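Local coordinates for protein protoporphyrinogen oxidase (Exiguobacterium sibiricum, PDB 3LOV) that probably oxidises coproporphyrinogen III to coproporphyrin III with FAD and oxygen, a late step of heme biosynthesis, at residues I55-D60 / T358-A362. Residues are numbered along the deposited sequence; the frame is centred on the assembly and turned at random.
Sequences IERGPD and TVLRA. With FAD (flavin-adenine dinucleotide), chain B.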
ATOM      1  N   ILE A  55       4.018   1.979 -17.497  1.00 25.28           N
ATOM      2  CA  ILE A  55       2.976   1.191 -16.828  1.00 24.50           C
ATOM      3  C   ILE A  55       3.567   0.627 -15.547  1.00 23.58           C
ATOM      4  O   ILE A  55       4.594  -0.039 -15.596  1.00 25.79           O
ATOM      5  CB  ILE A  55       2.492   0.069 -17.755  1.00 26.32           C
ATOM      6  CG1 ILE A  55       1.767   0.652 -18.976  1.00 26.39           C
ATOM      7  CG2 ILE A  55       1.548  -0.895 -17.028  1.00 24.53           C
ATOM      8  CD1 ILE A  55       1.526  -0.370 -20.091  1.00 17.37           C
ATOM      9  N   GLU A  56       2.928   0.901 -14.408  1.00 21.31           N
ATOM     10  CA  GLU A  56       3.465   0.463 -13.103  1.00 24.52           C
ATOM     11  C   GLU A  56       3.192  -1.020 -12.849  1.00 23.25           C
ATOM     12  O   GLU A  56       2.108  -1.503 -13.125  1.00 23.54           O
ATOM     13  CB  GLU A  56       2.916   1.328 -11.948  1.00 22.81           C
ATOM     14  CG  GLU A  56       3.245   2.829 -12.087  1.00 22.54           C
ATOM     15  CD  GLU A  56       4.721   3.128 -12.002  1.00 23.02           C
ATOM     16  OE1 GLU A  56       5.495   2.220 -11.637  1.00 22.24           O
ATOM     17  OE2 GLU A  56       5.114   4.294 -12.275  1.00 22.83           O
ATOM     18  N   ARG A  57       4.203  -1.744 -12.385  1.00 21.82           N
ATOM     19  CA  ARG A  57       4.060  -3.148 -12.068  1.00 24.04           C
ATOM     20  C   ARG A  57       3.655  -3.360 -10.636  1.00 22.52           C
ATOM     21  O   ARG A  57       3.026  -4.352 -10.330  1.00 27.09           O
ATOM     22  CB  ARG A  57       5.344  -3.914 -12.318  1.00 21.29           C
ATOM     23  CG  ARG A  57       5.651  -4.148 -13.795  1.00 32.86           C
ATOM     24  CD  ARG A  57       6.864  -5.053 -13.846  1.00 27.36           C
ATOM     25  NE  ARG A  57       7.358  -5.325 -15.172  1.00 36.82           N
ATOM     26  CZ  ARG A  57       7.303  -6.490 -15.792  1.00 34.89           C
ATOM     27  NH1 ARG A  57       6.698  -7.534 -15.245  1.00 37.76           N
ATOM     28  NH2 ARG A  57       7.840  -6.598 -16.994  1.00 36.84           N
ATOM     29  N   GLY A  58       4.055  -2.448  -9.756  1.00 26.11           N
ATOM     30  CA  GLY A  58       3.678  -2.472  -8.335  1.00 22.44           C
ATOM     31  C   GLY A  58       2.813  -1.283  -7.939  1.00 20.81           C
ATOM     32  O   GLY A  58       1.787  -1.037  -8.542  1.00 21.18           O
ATOM     33  N   PRO A  59       3.205  -0.546  -6.905  1.00 17.02           N
ATOM     34  CA  PRO A  59       2.481   0.702  -6.589  1.00 20.81           C
ATOM     35  C   PRO A  59       2.393   1.626  -7.828  1.00 24.19           C
ATOM     36  O   PRO A  59       3.362   1.751  -8.577  1.00 25.84           O
ATOM     37  CB  PRO A  59       3.368   1.393  -5.549  1.00 19.94           C
ATOM     38  CG  PRO A  59       4.296   0.388  -5.035  1.00 19.31           C
ATOM     39  CD  PRO A  59       4.392  -0.738  -6.071  1.00 16.59           C
ATOM     40  N   ASP A  60       1.251   2.244  -8.078  1.00 28.34           N
ATOM     41  CA  ASP A  60       1.190   3.153  -9.216  1.00 29.92           C
ATOM     42  C   ASP A  60       1.308   4.609  -8.805  1.00 27.81           C
ATOM     43  O   ASP A  60       1.573   5.467  -9.644  1.00 29.38           O
ATOM     44  CB  ASP A  60      -0.032   2.866 -10.119  1.00 32.53           C
ATOM     45  CG  ASP A  60      -1.346   3.393  -9.568  1.00 32.94           C
ATOM     46  OD1 ASP A  60      -1.433   3.673  -8.362  1.00 24.67           O
ATOM     47  OD2 ASP A  60      -2.292   3.536 -10.374  1.00 31.69           O
ATOM     48  N   THR A 358      -5.642   1.317 -25.047  1.00 33.55           N
ATOM     49  CA  THR A 358      -6.514   0.980 -23.963  1.00 32.09           C
ATOM     50  C   THR A 358      -5.713  -0.013 -23.148  1.00 32.67           C
ATOM     51  O   THR A 358      -5.301  -1.070 -23.657  1.00 31.83           O
ATOM     52  CB  THR A 358      -7.810   0.361 -24.483  1.00 34.70           C
ATOM     53  OG1 THR A 358      -8.516   1.356 -25.235  1.00 39.85           O
ATOM     54  CG2 THR A 358      -8.708  -0.119 -23.348  1.00 33.15           C
ATOM     55  N   VAL A 359      -5.473   0.332 -21.881  1.00 30.60           N
ATOM     56  CA  VAL A 359      -4.704  -0.542 -21.003  1.00 28.72           C
ATOM     57  C   VAL A 359      -5.469  -0.816 -19.729  1.00 26.30           C
ATOM     58  O   VAL A 359      -5.862   0.128 -19.021  1.00 22.96           O
ATOM     59  CB  VAL A 359      -3.364   0.079 -20.678  1.00 27.81           C
ATOM     60  CG1 VAL A 359      -2.527  -0.874 -19.807  1.00 24.99           C
ATOM     61  CG2 VAL A 359      -2.631   0.462 -21.999  1.00 27.93           C
ATOM     62  N   LEU A 360      -5.665  -2.108 -19.449  1.00 25.04           N
ATOM     63  CA  LEU A 360      -6.359  -2.557 -18.248  1.00 24.29           C
ATOM     64  C   LEU A 360      -5.331  -3.197 -17.290  1.00 24.46           C
ATOM     65  O   LEU A 360      -4.483  -3.980 -17.704  1.00 27.08           O
ATOM     66  CB  LEU A 360      -7.516  -3.525 -18.586  1.00 23.82           C
ATOM     67  CG  LEU A 360      -8.692  -3.044 -19.485  1.00 26.40           C
ATOM     68  CD1 LEU A 360      -9.740  -4.157 -19.706  1.00 21.42           C
ATOM     69  CD2 LEU A 360      -9.393  -1.810 -18.909  1.00 18.77           C
ATOM     70  N   ARG A 361      -5.377  -2.830 -16.015  1.00 22.14           N
ATOM     71  CA  ARG A 361      -4.525  -3.478 -14.982  1.00 22.91           C
ATOM     72  C   ARG A 361      -5.435  -4.122 -13.935  1.00 21.99           C
ATOM     73  O   ARG A 361      -6.134  -3.418 -13.220  1.00 23.84           O
ATOM     74  CB  ARG A 361      -3.524  -2.514 -14.297  1.00 20.42           C
ATOM     75  CG  ARG A 361      -2.502  -3.280 -13.383  1.00 22.87           C
ATOM     76  CD  ARG A 361      -1.263  -2.507 -12.927  1.00 18.31           C
ATOM     77  NE  ARG A 361      -1.536  -1.608 -11.821  1.00 23.82           N
ATOM     78  CZ  ARG A 361      -0.672  -1.293 -10.841  1.00 27.10           C
ATOM     79  NH1 ARG A 361       0.567  -1.784 -10.803  1.00 23.97           N
ATOM     80  NH2 ARG A 361      -1.060  -0.479  -9.881  1.00 26.24           N
ATOM     81  N   ALA A 362      -5.475  -5.451 -13.920  1.00 21.97           N
ATOM     82  CA  ALA A 362      -6.246  -6.205 -12.935  1.00 22.88           C
ATOM     83  C   ALA A 362      -5.340  -6.634 -11.770  1.00 23.49           C
ATOM     84  O   ALA A 362      -4.160  -6.886 -11.943  1.00 23.46           O
ATOM     85  CB  ALA A 362      -6.948  -7.409 -13.576  1.00 18.77           C
TER
HETATM   86  PA  FAD B 500      10.214  -3.836  -0.493  1.00 17.82           P
HETATM   87  O1A FAD B 500       9.810  -2.996  -1.657  1.00 18.79           O
HETATM   88  O2A FAD B 500       9.594  -5.173  -0.329  1.00 15.01           O
HETATM   89  O5B FAD B 500      11.795  -4.010  -0.529  1.00 20.72           O
HETATM   90  C5B FAD B 500      12.472  -4.979   0.229  1.00 16.19           C
HETATM   91  C4B FAD B 500      13.877  -5.134  -0.364  1.00 16.20           C
HETATM   92  O4B FAD B 500      14.695  -5.949   0.480  1.00 15.61           O
HETATM   93  C3B FAD B 500      13.815  -5.759  -1.742  1.00 16.44           C
HETATM   94  O3B FAD B 500      14.625  -5.063  -2.672  1.00 14.25           O
HETATM   95  C2B FAD B 500      14.315  -7.161  -1.451  1.00 17.01           C
HETATM   96  O2B FAD B 500      14.977  -7.738  -2.520  1.00 15.72           O
HETATM   97  C1B FAD B 500      15.288  -6.939  -0.312  1.00 17.25           C
HETATM   98  N9A FAD B 500      15.574  -8.117   0.521  1.00 17.90           N
HETATM   99  C8A FAD B 500      14.785  -9.175   0.917  1.00 21.99           C
HETATM  100  N7A FAD B 500      15.505 -10.025   1.693  1.00 16.36           N
HETATM  101  C5A FAD B 500      16.770  -9.514   1.794  1.00 19.04           C
HETATM  102  C6A FAD B 500      17.928  -9.919   2.461  1.00 21.65           C
HETATM  103  N6A FAD B 500      17.940 -11.011   3.221  1.00 16.43           N
HETATM  104  N1A FAD B 500      19.081  -9.158   2.359  1.00 16.90           N
HETATM  105  C2A FAD B 500      19.082  -7.986   1.642  1.00 18.13           C
HETATM  106  N3A FAD B 500      17.928  -7.572   1.004  1.00 17.02           N
HETATM  107  C4A FAD B 500      16.813  -8.329   1.064  1.00 20.86           C
HETATM  108  N1  FAD B 500       1.920   1.948  -1.716  1.00 22.22           N
HETATM  109  C2  FAD B 500       1.491   3.173  -2.147  1.00 22.51           C
HETATM  110  O2  FAD B 500       1.817   4.203  -1.541  1.00 15.26           O
HETATM  111  N3  FAD B 500       0.672   3.258  -3.244  1.00 19.80           N
HETATM  112  C4  FAD B 500       0.250   2.167  -3.912  1.00 23.54           C
HETATM  113  O4  FAD B 500      -0.449   2.317  -4.896  1.00 24.44           O
HETATM  114  C4X FAD B 500       0.637   0.915  -3.483  1.00 22.14           C
HETATM  115  N5  FAD B 500       0.246  -0.209  -4.194  1.00 18.13           N
HETATM  116  C5X FAD B 500       0.673  -1.462  -3.747  1.00 26.05           C
HETATM  117  C6  FAD B 500       0.261  -2.615  -4.424  1.00 25.58           C
HETATM  118  C7  FAD B 500       0.681  -3.882  -3.984  1.00 27.01           C
HETATM  119  C7M FAD B 500       0.243  -5.113  -4.720  1.00 27.99           C
HETATM  120  C8  FAD B 500       1.549  -4.000  -2.883  1.00 23.91           C
HETATM  121  C8M FAD B 500       2.017  -5.349  -2.365  1.00 23.18           C
HETATM  122  C9  FAD B 500       1.978  -2.860  -2.211  1.00 18.94           C
HETATM  123  C9A FAD B 500       1.543  -1.580  -2.627  1.00 17.41           C
HETATM  124  N10 FAD B 500       1.972  -0.431  -1.951  1.00 16.08           N
HETATM  125  C10 FAD B 500       1.504   0.816  -2.384  1.00 21.87           C
HETATM  126  C1' FAD B 500       2.875  -0.466  -0.741  1.00 17.38           C
HETATM  127  C2' FAD B 500       4.333  -0.229  -1.206  1.00 19.51           C
HETATM  128  O2' FAD B 500       4.702  -1.266  -2.037  1.00 20.77           O
HETATM  129  C3' FAD B 500       5.334  -0.152  -0.045  1.00 16.92           C
HETATM  130  O3' FAD B 500       5.114   1.109   0.573  1.00 30.23           O
HETATM  131  C4' FAD B 500       6.832  -0.208  -0.440  1.00 19.29           C
HETATM  132  O4' FAD B 500       7.128  -0.836  -1.673  1.00 26.01           O
HETATM  133  C5' FAD B 500       7.648  -0.967   0.588  1.00 22.86           C
HETATM  134  O5' FAD B 500       9.010  -0.855   0.261  1.00 20.38           O
HETATM  135  P   FAD B 500      10.082  -1.510   1.219  1.00 14.00           P
HETATM  136  O1P FAD B 500       9.716  -1.371   2.673  1.00 15.72           O
HETATM  137  O2P FAD B 500      11.501  -1.134   0.869  1.00 17.71           O
HETATM  138  O3P FAD B 500       9.941  -3.111   0.913  1.00 13.66           O
HETATM  139  O   HOH W   1      -1.015   0.345  -6.805  1.00 30.11           O
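At the flavin end of the FAD pocket, Arg361 of strand 357-364 reaches the loop 57-60 that packs on the isoalloxazine ring. Its CG lies anti to the backbone N (chi1 -171°), and a bend at chi3 turns the guanidinium into the loop. There Arg361 NH1 gives a nearly straight bond to Gly58 O (2.7 Å), close to the guanidinium plane and on a lone pair of the carbonyl. Two weak bonds add to it, from Arg361 NH1 to Glu56 O (2.8 Å) and from Arg361 NH2 to Gly58 O (3.2 Å). Asp60 CB is 3.5 Å from Arg361 NH2. Asp60 OD2 is 4.2 Å from Arg361 NH2 but well out of the guanidinium plane, so only the charges attract; the salt bridge of Asp60 is with Lys349. Water 1 accepts from Asp60 N and, weakly, from Arg361 NH2, and donates to FAD O4 (2.8 Å). Pro59 lies over a face of the flavin, its CA 3.4 Å from FAD N5. Farther out, Ile55 CD1 meets Val359 CG1 at 4.1 Å. A leucine in place of Arg361 would probably leave the Glu56 and Gly58 carbonyls without these donors and the loop less firmly held. The arrangement is a second-shell arginine behind a flavin-contacting loop, in the flavin-containing amine oxidoreductase family.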